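Local structure of putative vitamin-B12 independent methionine synthase family protein (Listeria monocytogenes, 1YPX) at residues Q3-F7 / M232-M236; F116-I121 / A175-C181; A257-G262 / L284-T288. The protein is probably a zinc-dependent methyltransferase that would transfer a methyl group from 5-methyltetrahydropteroyltriglutamate to homocysteine, as cobalamin-independent methionine synthases do. All coordinates share one frame; numbering follows the deposited sequence.

Interaction 1: residues Q3-F7 / M232-M236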
loop_
_atom_site.group_PDB
_atom_site.type_symbol
_atom_site.label_atom_id
_atom_site.label_comp_id
_atom_site.label_asym_id
_atom_site.label_seq_id
_atom_site.Cartn_x
_atom_site.Cartn_y
_atom_site.Cartn_z
ATOM N N GLN A 3 -13.640 2.505 13.333
ATOM C CA GLN A 3 -12.390 1.788 13.535
ATOM C C GLN A 3 -11.235 2.776 13.611
ATOM O O GLN A 3 -11.421 3.991 13.522
ATOM C CB GLN A 3 -12.133 0.805 12.385
ATOM C CG GLN A 3 -12.422 -0.634 12.743
ATOM C CD GLN A 3 -11.537 -1.130 13.871
ATOM O OE1 GLN A 3 -11.881 -2.091 14.561
ATOM N NE2 GLN A 3 -10.385 -0.482 14.060
ATOM N N VAL A 4 -10.036 2.235 13.754
ATOM C CA VAL A 4 -8.851 3.056 13.846
ATOM C C VAL A 4 -7.863 2.721 12.719
ATOM O O VAL A 4 -7.722 3.481 11.757
ATOM C CB VAL A 4 -8.202 2.880 15.246
ATOM C CG1 VAL A 4 -8.200 1.414 15.635
ATOM C CG2 VAL A 4 -6.782 3.436 15.248
ATOM N N ALA A 5 -7.187 1.584 12.836
ATOM C CA ALA A 5 -6.219 1.152 11.828
ATOM C C ALA A 5 -7.002 0.821 10.554
ATOM O O ALA A 5 -7.918 1.567 10.194
ATOM C CB ALA A 5 -5.462 -0.051 12.359
ATOM N N PRO A 6 -6.657 -0.270 9.838
ATOM C CA PRO A 6 -7.491 -0.478 8.651
ATOM C C PRO A 6 -8.920 -0.772 9.107
ATOM O O PRO A 6 -9.115 -1.496 10.077
ATOM C CB PRO A 6 -6.825 -1.673 7.972
ATOM C CG PRO A 6 -6.249 -2.417 9.116
ATOM C CD PRO A 6 -5.629 -1.322 9.923
ATOM N N PHE A 7 -9.907 -0.195 8.424
ATOM C CA PHE A 7 -11.315 -0.385 8.785
ATOM C C PHE A 7 -11.910 -1.643 8.181
ATOM O O PHE A 7 -11.414 -2.156 7.176
ATOM C CB PHE A 7 -12.149 0.819 8.332
ATOM C CG PHE A 7 -11.442 2.124 8.480
ATOM C CD1 PHE A 7 -10.721 2.658 7.419
ATOM C CD2 PHE A 7 -11.421 2.779 9.708
ATOM C CE1 PHE A 7 -9.986 3.819 7.579
ATOM C CE2 PHE A 7 -10.686 3.946 9.886
ATOM C CZ PHE A 7 -9.965 4.467 8.823
HETATM N N MSE A 232 -0.033 6.585 14.605
HETATM C CA MSE A 232 0.038 6.380 13.172
HETATM C C MSE A 232 -0.080 4.891 12.865
HETATM O O MSE A 232 0.515 4.054 13.548
HETATM C CB MSE A 232 1.344 6.937 12.608
HETATM C CG MSE A 232 1.448 6.803 11.091
HETATM SE SE MSE A 232 3.159 7.386 10.357
HETATM C CE MSE A 232 4.262 6.140 11.305
ATOM N N VAL A 233 -0.864 4.564 11.842
ATOM C CA VAL A 233 -1.063 3.173 11.440
ATOM C C VAL A 233 -0.222 2.900 10.186
ATOM O O VAL A 233 -0.185 3.703 9.253
ATOM C CB VAL A 233 -2.575 2.900 11.148
ATOM C CG1 VAL A 233 -2.790 1.449 10.728
ATOM C CG2 VAL A 233 -3.416 3.217 12.375
ATOM N N ILE A 234 0.486 1.780 10.179
ATOM C CA ILE A 234 1.280 1.433 9.017
ATOM C C ILE A 234 0.918 0.047 8.536
ATOM O O ILE A 234 1.334 -0.955 9.108
ATOM C CB ILE A 234 2.784 1.506 9.297
ATOM C CG1 ILE A 234 3.179 2.982 9.514
ATOM C CG2 ILE A 234 3.556 0.865 8.127
ATOM C CD1 ILE A 234 4.692 3.277 9.530
ATOM N N THR A 235 0.113 -0.001 7.487
ATOM C CA THR A 235 -0.321 -1.261 6.924
ATOM C C THR A 235 0.584 -1.647 5.775
ATOM O O THR A 235 1.272 -0.806 5.179
ATOM C CB THR A 235 -1.762 -1.168 6.377
ATOM O OG1 THR A 235 -1.860 -0.085 5.428
ATOM C CG2 THR A 235 -2.744 -0.975 7.518
HETATM N N MSE A 236 0.557 -2.929 5.447
HETATM C CA MSE A 236 1.379 -3.436 4.367
HETATM C C MSE A 236 0.581 -4.193 3.332
HETATM O O MSE A 236 -0.133 -5.126 3.662
HETATM C CB MSE A 236 2.447 -4.366 4.929
HETATM C CG MSE A 236 3.425 -4.876 3.892
HETATM SE SE MSE A 236 5.257 -4.740 4.518
HETATM C CE MSE A 236 5.775 -6.615 4.401
#
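V233 straddles A5 with its two methyl branches. CG1 of V233, which lies anti to its own backbone N (chi1 -180°), comes to 3.5 Å from A5 CB, while V233 CG2 meets A5 CA at 3.5 Å. At the outer end of the patch, V4 CG2 approaches V233 CG2 more loosely, at 4.4 Å. The proline extends this apolar row along the strand: P6 CD is 4.0 Å from V233 CG1 and 3.8 Å from T235 CG2, so one ring carbon touches two strand residues that point to the same side.

Those residues point to the barrel interior from a parallel sheet with the TIM-barrel topology of the family. I234, between them, turns to the other side and packs on I173 of helix 158-178. Residues 3-7 pack against the inward-facing side chains near the N-terminal ends of the strands, where P6 also touches Y183 on the adjacent strand 183-188 and K293 and V295 on strand 293-299, two strands away on the other side.

Polar bonding runs elsewhere, for no hydrogen bond joins the two segments. T235 sets OG1 between its backbone N and carbonyl carbon (chi1 55°); this turns the methyl to P6 and lets the hydroxyl bond Q185. Within segment 3-7, the A5 carbonyl oxygen lies over the centre of the F7 ring, 3.6 Å above its plane.

Interaction 2: residues F116-I121 / A175-C181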
loop_
_atom_site.group_PDB
_atom_site.type_symbol
_atom_site.label_atom_id
_atom_site.label_comp_id
_atom_site.label_asym_id
_atom_site.label_seq_id
_atom_site.Cartn_x
_atom_site.Cartn_y
_atom_site.Cartn_z
ATOM N N PHE A 116 5.999 14.015 -2.566
ATOM C CA PHE A 116 4.874 13.319 -1.965
ATOM C C PHE A 116 4.340 14.014 -0.724
ATOM O O PHE A 116 3.226 13.741 -0.301
ATOM C CB PHE A 116 5.272 11.877 -1.623
ATOM C CG PHE A 116 5.200 10.933 -2.789
ATOM C CD1 PHE A 116 5.514 11.367 -4.070
ATOM C CD2 PHE A 116 4.848 9.597 -2.593
ATOM C CE1 PHE A 116 5.481 10.489 -5.155
ATOM C CE2 PHE A 116 4.808 8.696 -3.666
ATOM C CZ PHE A 116 5.124 9.143 -4.947
ATOM N N ILE A 117 5.122 14.923 -0.151
ATOM C CA ILE A 117 4.697 15.646 1.052
ATOM C C ILE A 117 3.559 16.634 0.795
ATOM O O ILE A 117 2.609 16.707 1.582
ATOM C CB ILE A 117 5.862 16.405 1.684
ATOM C CG1 ILE A 117 7.019 15.434 1.951
ATOM C CG2 ILE A 117 5.420 17.027 3.000
ATOM C CD1 ILE A 117 6.690 14.371 2.985
ATOM N N GLU A 118 3.656 17.382 -0.310
ATOM C CA GLU A 118 2.621 18.356 -0.683
ATOM C C GLU A 118 1.439 17.586 -1.255
ATOM O O GLU A 118 0.290 18.011 -1.105
ATOM C CB GLU A 118 3.118 19.331 -1.769
ATOM C CG GLU A 118 2.969 20.857 -1.515
ATOM C CD GLU A 118 1.614 21.323 -0.932
ATOM O OE1 GLU A 118 0.571 21.278 -1.621
ATOM O OE2 GLU A 118 1.620 21.760 0.237
ATOM N N ASP A 119 1.709 16.472 -1.941
ATOM C CA ASP A 119 0.604 15.691 -2.516
ATOM C C ASP A 119 -0.255 15.157 -1.367
ATOM O O ASP A 119 -1.457 14.973 -1.526
ATOM C CB ASP A 119 1.094 14.503 -3.378
ATOM C CG ASP A 119 2.018 14.924 -4.522
ATOM O OD1 ASP A 119 1.996 16.104 -4.944
ATOM O OD2 ASP A 119 2.765 14.048 -5.018
ATOM N N PHE A 120 0.358 14.913 -0.209
ATOM C CA PHE A 120 -0.422 14.424 0.921
ATOM C C PHE A 120 -1.239 15.578 1.504
ATOM O O PHE A 120 -2.459 15.471 1.670
ATOM C CB PHE A 120 0.461 13.834 2.008
ATOM C CG PHE A 120 -0.317 13.365 3.190
ATOM C CD1 PHE A 120 -1.162 12.262 3.077
ATOM C CD2 PHE A 120 -0.289 14.080 4.387
ATOM C CE1 PHE A 120 -1.974 11.879 4.133
ATOM C CE2 PHE A 120 -1.098 13.709 5.451
ATOM C CZ PHE A 120 -1.949 12.604 5.328
ATOM N N ILE A 121 -0.552 16.677 1.809
ATOM C CA ILE A 121 -1.183 17.876 2.331
ATOM C C ILE A 121 -2.414 18.180 1.461
ATOM O O ILE A 121 -3.482 18.525 1.969
ATOM C CB ILE A 121 -0.197 19.078 2.277
ATOM C CG1 ILE A 121 0.997 18.821 3.182
ATOM C CG2 ILE A 121 -0.875 20.355 2.712
ATOM C CD1 ILE A 121 2.120 19.823 2.988
ATOM N N ALA A 175 8.340 12.715 7.966
ATOM C CA ALA A 175 7.884 13.838 7.151
ATOM C C ALA A 175 6.399 13.716 6.829
ATOM O O ALA A 175 5.702 14.728 6.778
ATOM C CB ALA A 175 8.700 13.928 5.867
ATOM N N PHE A 176 5.924 12.483 6.605
ATOM C CA PHE A 176 4.499 12.228 6.313
ATOM C C PHE A 176 3.682 12.458 7.574
ATOM O O PHE A 176 2.609 13.068 7.539
ATOM C CB PHE A 176 4.263 10.782 5.843
ATOM C CG PHE A 176 4.350 10.607 4.355
ATOM C CD1 PHE A 176 3.422 11.194 3.512
ATOM C CD2 PHE A 176 5.375 9.872 3.790
ATOM C CE1 PHE A 176 3.513 11.041 2.130
ATOM C CE2 PHE A 176 5.471 9.722 2.413
ATOM C CZ PHE A 176 4.543 10.308 1.587
ATOM N N TYR A 177 4.190 11.955 8.694
ATOM C CA TYR A 177 3.484 12.134 9.949
ATOM C C TYR A 177 3.310 13.624 10.189
ATOM O O TYR A 177 2.194 14.104 10.350
ATOM C CB TYR A 177 4.260 11.518 11.105
ATOM C CG TYR A 177 3.537 11.658 12.413
ATOM C CD1 TYR A 177 2.562 10.745 12.798
ATOM C CD2 TYR A 177 3.811 12.722 13.261
ATOM C CE1 TYR A 177 1.878 10.892 14.007
ATOM C CE2 TYR A 177 3.136 12.876 14.463
ATOM C CZ TYR A 177 2.176 11.962 14.832
ATOM O OH TYR A 177 1.521 12.138 16.034
ATOM N N ASP A 178 4.421 14.352 10.190
ATOM C CA ASP A 178 4.391 15.794 10.418
ATOM C C ASP A 178 3.380 16.476 9.510
ATOM O O ASP A 178 2.714 17.433 9.919
ATOM C CB ASP A 178 5.774 16.400 10.175
ATOM C CG ASP A 178 6.862 15.722 10.983
ATOM O OD1 ASP A 178 8.053 16.008 10.733
ATOM O OD2 ASP A 178 6.536 14.903 11.870
ATOM N N ALA A 179 3.277 15.993 8.274
ATOM C CA ALA A 179 2.346 16.554 7.299
ATOM C C ALA A 179 0.917 16.246 7.708
ATOM O O ALA A 179 -0.039 16.780 7.136
ATOM C CB ALA A 179 2.631 15.987 5.917
ATOM N N GLY A 180 0.785 15.374 8.706
ATOM C CA GLY A 180 -0.526 14.997 9.207
ATOM C C GLY A 180 -1.051 13.625 8.797
ATOM O O GLY A 180 -2.248 13.382 8.876
ATOM N N CYS A 181 -0.169 12.725 8.378
ATOM C CA CYS A 181 -0.591 11.405 7.958
ATOM C C CYS A 181 -0.677 10.450 9.140
ATOM O O CYS A 181 0.275 10.318 9.910
ATOM C CB CYS A 181 0.379 10.862 6.911
ATOM S SG CYS A 181 -0.128 9.319 6.097
#
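The F120 ring carries C181 on one face and has the end of helix 158-178 at its edge. C181 CB is 3.7 Å from the F120 ring centroid, an offset CH-pi contact. Its detailed geometry is doubtful, as C181 is modelled too tightly against the ring. The sulfur lies further round: C181 SG makes an oblique sulfur-aromatic contact, 4.2 Å from the F120 centroid. In the plane of the ring, at its edge, sits the carbonyl oxygen of A179, 3.7 Å from F120 CE2. F120 reaches this place because its CG is anti to the backbone N (chi1 178°), which swings the ring across to the other helix.

The F176 ring points back the opposite way. Its tip, CZ, meets F116 CB at 3.6 Å and lies near the plane of the F116 ring, at the edge; F120 CB in turn stands at the edge of the F176 ring, 4.1 Å from CE1. The F116 ring itself leads off to stack on W71.

Beside these aromatics run smaller apolar contacts. I117 splits its branches, CD1 lying 3.5 Å from A175 CB while CG2 faces the methyl of A179. I121 CG1 approaches that same methyl from the next turn.

G180, with a positive phi of 104°, ends the second helix in a Schellman motif, and C181 N bonds back to F176 O at 2.9 Å. The G180 carbonyl is bonded by K124 from helix 116-127. F120 and F176 both also rest on strand 132-138, and the chain beyond C181 enters strand 183-188. This is the outer helical layer of a beta/alpha barrel: two helices side by side, running the same way, with helix 158-178 being the last helix of the crossover connection between those adjacent parallel strands.

Interaction 3: residues A257-G262 / L284-T288. With PO4 (phosphate ion), chain B.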
loop_
_atom_site.group_PDB
_atom_site.type_symbol
_atom_site.label_atom_id
_atom_site.label_comp_id
_atom_site.label_asym_id
_atom_site.label_seq_id
_atom_site.Cartn_x
_atom_site.Cartn_y
_atom_site.Cartn_z
ATOM N N ALA A 257 5.166 -16.367 5.300
ATOM C CA ALA A 257 4.034 -16.190 6.191
ATOM C C ALA A 257 4.489 -16.235 7.638
ATOM O O ALA A 257 3.788 -15.765 8.534
ATOM C CB ALA A 257 3.006 -17.270 5.938
ATOM N N GLU A 258 5.671 -16.805 7.859
ATOM C CA GLU A 258 6.231 -16.925 9.204
ATOM C C GLU A 258 6.800 -15.596 9.681
ATOM O O GLU A 258 6.408 -15.081 10.729
ATOM C CB GLU A 258 7.335 -17.982 9.208
ATOM C CG GLU A 258 6.944 -19.279 8.515
ATOM C CD GLU A 258 5.802 -20.008 9.210
ATOM O OE1 GLU A 258 4.694 -19.430 9.300
ATOM O OE2 GLU A 258 6.018 -21.158 9.660
ATOM N N THR A 259 7.724 -15.048 8.895
ATOM C CA THR A 259 8.375 -13.780 9.218
ATOM C C THR A 259 7.459 -12.580 8.956
ATOM O O THR A 259 7.641 -11.511 9.540
ATOM C CB THR A 259 9.676 -13.602 8.393
ATOM O OG1 THR A 259 9.361 -13.053 7.107
ATOM C CG2 THR A 259 10.370 -14.952 8.194
ATOM N N LEU A 260 6.480 -12.772 8.074
ATOM C CA LEU A 260 5.533 -11.723 7.725
ATOM C C LEU A 260 4.496 -11.455 8.811
ATOM O O LEU A 260 4.265 -10.310 9.194
ATOM C CB LEU A 260 4.813 -12.063 6.416
ATOM C CG LEU A 260 5.248 -11.288 5.164
ATOM C CD1 LEU A 260 4.315 -11.601 4.008
ATOM C CD2 LEU A 260 5.221 -9.799 5.453
ATOM N N PHE A 261 3.859 -12.499 9.315
ATOM C CA PHE A 261 2.854 -12.285 10.341
ATOM C C PHE A 261 3.385 -12.509 11.753
ATOM O O PHE A 261 2.710 -12.195 12.732
ATOM C CB PHE A 261 1.647 -13.181 10.073
ATOM C CG PHE A 261 1.148 -13.107 8.660
ATOM C CD1 PHE A 261 0.957 -11.880 8.036
ATOM C CD2 PHE A 261 0.871 -14.270 7.949
ATOM C CE1 PHE A 261 0.498 -11.815 6.723
ATOM C CE2 PHE A 261 0.412 -14.217 6.635
ATOM C CZ PHE A 261 0.224 -12.988 6.021
ATOM N N GLY A 262 4.599 -13.038 11.860
ATOM C CA GLY A 262 5.164 -13.276 13.174
ATOM C C GLY A 262 6.292 -12.336 13.560
ATOM O O GLY A 262 6.417 -11.956 14.724
ATOM N N LEU A 284 -1.408 -20.781 7.778
ATOM C CA LEU A 284 -0.194 -19.988 7.863
ATOM C C LEU A 284 -0.376 -18.781 8.781
ATOM O O LEU A 284 0.568 -18.031 9.025
ATOM C CB LEU A 284 0.241 -19.524 6.467
ATOM C CG LEU A 284 0.646 -20.627 5.486
ATOM C CD1 LEU A 284 1.658 -21.596 6.137
ATOM C CD2 LEU A 284 -0.594 -21.366 5.064
ATOM N N LYS A 285 -1.583 -18.603 9.301
ATOM C CA LYS A 285 -1.853 -17.478 10.177
ATOM C C LYS A 285 -1.102 -17.595 11.502
ATOM O O LYS A 285 -1.671 -17.959 12.533
ATOM C CB LYS A 285 -3.356 -17.355 10.426
ATOM C CG LYS A 285 -4.210 -17.660 9.195
ATOM C CD LYS A 285 -3.830 -16.817 7.995
ATOM C CE LYS A 285 -4.157 -15.359 8.215
ATOM N NZ LYS A 285 -3.556 -14.525 7.138
ATOM N N TYR A 286 0.191 -17.287 11.453
ATOM C CA TYR A 286 1.055 -17.317 12.624
ATOM C C TYR A 286 0.878 -16.010 13.391
ATOM O O TYR A 286 1.728 -15.605 14.188
ATOM C CB TYR A 286 2.516 -17.476 12.197
ATOM C CG TYR A 286 2.978 -18.914 12.109
ATOM C CD1 TYR A 286 2.396 -19.804 11.197
ATOM C CD2 TYR A 286 3.990 -19.393 12.954
ATOM C CE1 TYR A 286 2.813 -21.141 11.129
ATOM C CE2 TYR A 286 4.417 -20.728 12.895
ATOM C CZ TYR A 286 3.827 -21.594 11.981
ATOM O OH TYR A 286 4.254 -22.901 11.908
ATOM N N VAL A 287 -0.234 -15.342 13.130
ATOM C CA VAL A 287 -0.519 -14.088 13.796
ATOM C C VAL A 287 -1.030 -14.348 15.210
ATOM O O VAL A 287 -2.166 -14.775 15.410
ATOM C CB VAL A 287 -1.543 -13.258 12.978
ATOM C CG1 VAL A 287 -2.637 -14.164 12.442
ATOM C CG2 VAL A 287 -2.128 -12.150 13.835
ATOM N N THR A 288 -0.164 -14.103 16.188
ATOM C CA THR A 288 -0.515 -14.304 17.583
ATOM C C THR A 288 -0.809 -12.973 18.253
ATOM O O THR A 288 -1.428 -12.922 19.316
ATOM C CB THR A 288 0.618 -15.014 18.342
ATOM O OG1 THR A 288 1.876 -14.421 17.995
ATOM C CG2 THR A 288 0.634 -16.491 17.997
HETATM P P PO4 B . -3.144 -17.145 4.229
HETATM O O1 PO4 B . -4.535 -17.357 4.445
HETATM O O2 PO4 B . -2.716 -17.584 2.911
HETATM O O3 PO4 B . -2.839 -15.589 4.444
HETATM O O4 PO4 B . -2.207 -17.711 5.270
HETATM O O HOH W 1 4.411 -12.282 17.371
#
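K285 curls back to bring its ammonium group to the F261 ring. Its CB starts away from helix 258-261, but successive bends about CB-CG and CG-CD (chi3 -67°) reverse the chain. CD then passes 3.3 Å from phosphate O4, and CE lies at packing distance from O3. At the tip, NZ donates a hydrogen bond of 3.0 Å to phosphate O3 and sits 4.5 Å from the F261 centroid, 30° off the ring normal, an off-centre cation-pi contact. The anion probably came from the crystallisation liquor; Y273 OH also bonds it.

F261 is held from other directions too. The L284 carbonyl oxygen lies in the ring plane at its edge, 3.9 Å from F261 CD2, and F269 meets the ring edge-to-face. F261 CB faces V287 CB at 4.3 Å. Just before the helix, at the N-cap position, A257 packs its methyl on L284 CB, 3.6 Å away.

Nearer the solvent, E258 stands its carboxylate steeply over one face of the Y286 ring, the planes 72° apart. OE1 is above the ring and offset toward the rim, and E258 CD is 3.7 Å from Y286 CE1. A water links G262 O and T288 OG1 through weak bonds at the far end.

K285 is the centre of an inverse gamma turn, which sends its backbone and those of L284 and Y286 round in a tight bend. The contact joins two successive connections of the barrel's parallel sheet: the one holding helix 258-261, between strands 233-238 and 268-272, and the one leading on to strand 293-299.

Overall arrangement
Interaction 1 lies deepest, against inward-facing residues near the start of strand 233-238; interactions 2 and 3 are partly buried, on opposite sides of the chain's centre with about 20 Å between nearest atoms. Segment 232-236 bridges them: selenomethionine M232, just before strand 233-238, packs on Y177 and C181 of interaction 2, and selenomethionine M236 sends CE to L260 of interaction 3. The chemistry changes with place. Small aliphatic groups meet in interaction 1 and aromatic rings dominate the helix pair of interaction 2, whereas interaction 3 mixes apolar packing with charged side chains, an anion and a water. None has a clear direct hydrogen bond between its segments.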